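Local structure of heat shock protein, putative (Plasmodium falciparum, 1Y6Z) at residues 51-56 and 133-138. The protein is the middle domain of a putative heat shock protein of the Hsp90 family, which probably works as an ATP-dependent chaperone that binds unfolded proteins. Numbering follows the deposited sequence. Where two conformers were deposited one is given.
Sequences LYIPGS and ISMMKG
M135 reaches I53 by running out straight from its helix, with CG anti to the backbone N (chi1 174°), and then bending at its end (chi3 47°), which brings the methyl in beside CB of L51 and CG1 of I53. I53 points the other way: its CG1 stands anti to the carbonyl carbon and an extended second torsion sends CD1 toward helix 121-141. The two side chains thus run antiparallel, each overlapping the other's stem, CD1 of I53 lying 4.0 Å from CG of M135 while CE of M135 settles 3.9 Å from CG1 of I53. Beyond it, the same methyl comes within 4.3 Å of CB of L51, and the sulfur of M135 sits 4.0 Å from the carbonyl O of L51, a van der Waals approach. L51 and I53 alternate with Y52, whose ring turns to the opposite face of the sheet and meets Y23 of helix 16-27. The contact thus lays helix 121-141 on one face of the mixed sheet, the local axes 10.1 Å apart and inclined at 41°, in the alpha/beta part of the Hsp90 middle domain. A35 and V37 of the neighbouring strand also touch M135, and F150 joins I53 and M136. Apart from the sulfur-carbonyl approach, the contact is apolar, consistent with strand and helix being held here mainly by hydrophobic burial and dispersion.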
loop_
_atom_site.group_PDB
_atom_site.type_symbol
_atom_site.label_atom_id
_atom_site.label_comp_id
_atom_site.label_asym_id
_atom_site.label_seq_id
_atom_site.Cartn_x
_atom_site.Cartn_y
_atom_site.Cartn_z
ATOM N N LEU B 51 -0.722 11.432 14.177
ATOM C CA LEU B 51 -0.412 12.268 13.063
ATOM C C LEU B 51 -1.768 12.810 12.593
ATOM O O LEU B 51 -2.703 12.078 12.575
ATOM C CB LEU B 51 0.166 11.399 11.946
ATOM C CG LEU B 51 1.581 10.784 12.177
ATOM C CD1 LEU B 51 1.909 10.002 10.816
ATOM C CD2 LEU B 51 2.562 11.885 12.408
ATOM N N TYR B 52 -1.842 14.100 12.285
ATOM C CA TYR B 52 -3.069 14.788 11.890
ATOM C C TYR B 52 -2.831 15.457 10.528
ATOM O O TYR B 52 -1.791 16.040 10.281
ATOM C CB TYR B 52 -3.354 15.916 12.860
ATOM C CG TYR B 52 -3.757 15.452 14.269
ATOM C CD1 TYR B 52 -2.801 15.260 15.254
ATOM C CD2 TYR B 52 -5.104 15.233 14.571
ATOM C CE1 TYR B 52 -3.160 14.859 16.572
ATOM C CE2 TYR B 52 -5.466 14.820 15.840
ATOM C CZ TYR B 52 -4.496 14.636 16.838
ATOM O OH TYR B 52 -4.898 14.286 18.132
ATOM N N ILE B 53 -3.852 15.432 9.686
ATOM C CA ILE B 53 -3.964 16.273 8.528
ATOM C C ILE B 53 -4.801 17.444 8.978
ATOM O O ILE B 53 -5.959 17.263 9.430
ATOM C CB ILE B 53 -4.652 15.543 7.380
ATOM C CG1 ILE B 53 -3.757 14.389 6.926
ATOM C CG2 ILE B 53 -4.940 16.504 6.186
ATOM C CD1 ILE B 53 -4.408 13.605 5.790
ATOM N N PRO B 54 -4.227 18.641 8.922
ATOM C CA PRO B 54 -4.947 19.832 9.383
ATOM C C PRO B 54 -6.199 20.091 8.562
ATOM O O PRO B 54 -6.268 19.658 7.424
ATOM C CB PRO B 54 -3.895 20.973 9.179
ATOM C CG PRO B 54 -2.604 20.252 9.351
ATOM C CD PRO B 54 -2.851 18.985 8.533
ATOM N N GLY B 55 -7.162 20.817 9.133
ATOM C CA GLY B 55 -8.347 21.268 8.390
ATOM C C GLY B 55 -8.145 22.352 7.338
ATOM O O GLY B 55 -9.014 22.543 6.465
ATOM N N SER B 56 -7.036 23.095 7.453
ATOM C CA SER B 56 -6.748 24.220 6.604
ATOM C C SER B 56 -5.242 24.416 6.618
ATOM O O SER B 56 -4.541 23.822 7.446
ATOM C CB SER B 56 -7.477 25.503 7.067
ATOM O OG SER B 56 -7.061 25.892 8.363
ATOM N N ILE B 133 0.751 8.122 4.067
ATOM C CA ILE B 133 0.152 7.686 2.798
ATOM C C ILE B 133 -1.132 6.836 2.964
ATOM O O ILE B 133 -2.126 7.090 2.292
ATOM C CB ILE B 133 1.223 7.010 1.874
ATOM C CG1 ILE B 133 2.329 8.031 1.564
ATOM C CG2 ILE B 133 0.543 6.408 0.604
ATOM C CD1 ILE B 133 3.635 7.506 0.836
ATOM N N SER B 134 -1.131 5.887 3.906
ATOM C CA SER B 134 -2.260 5.030 4.154
ATOM C C SER B 134 -3.458 5.841 4.689
ATOM O O SER B 134 -4.609 5.604 4.268
ATOM C CB SER B 134 -1.834 3.820 5.047
ATOM O OG SER B 134 -2.971 3.100 5.514
ATOM N N MET B 135 -3.176 6.836 5.561
ATOM C CA MET B 135 -4.172 7.788 6.053
ATOM C C MET B 135 -4.847 8.516 4.861
ATOM O O MET B 135 -6.069 8.609 4.833
ATOM C CB MET B 135 -3.558 8.818 7.052
ATOM C CG MET B 135 -4.534 9.976 7.514
ATOM S SD MET B 135 -3.990 10.905 9.004
ATOM C CE MET B 135 -2.312 11.151 8.498
ATOM N N MET B 136 -4.050 9.076 3.942
ATOM C CA MET B 136 -4.586 9.767 2.729
ATOM C C MET B 136 -5.366 8.794 1.893
ATOM O O MET B 136 -6.492 9.077 1.450
ATOM C CB MET B 136 -3.454 10.379 1.864
ATOM C CG MET B 136 -2.744 11.616 2.465
ATOM S SD MET B 136 -1.326 12.253 1.538
ATOM C CE MET B 136 -0.218 10.898 1.709
ATOM N N LYS B 137 -4.798 7.621 1.655
ATOM C CA LYS B 137 -5.560 6.650 0.802
ATOM C C LYS B 137 -6.883 6.253 1.393
ATOM O O LYS B 137 -7.861 6.032 0.670
ATOM C CB LYS B 137 -4.790 5.384 0.537
ATOM C CG LYS B 137 -3.738 5.507 -0.511
ATOM C CD LYS B 137 -3.540 4.095 -1.099
ATOM C CE LYS B 137 -3.011 3.129 -0.052
ATOM N NZ LYS B 137 -4.116 2.424 0.685
ATOM N N GLY B 138 -6.921 6.159 2.718
ATOM C CA GLY B 138 -8.188 5.952 3.423
ATOM C C GLY B 138 -9.118 7.131 3.223
ATOM O O GLY B 138 -10.318 6.959 3.064
#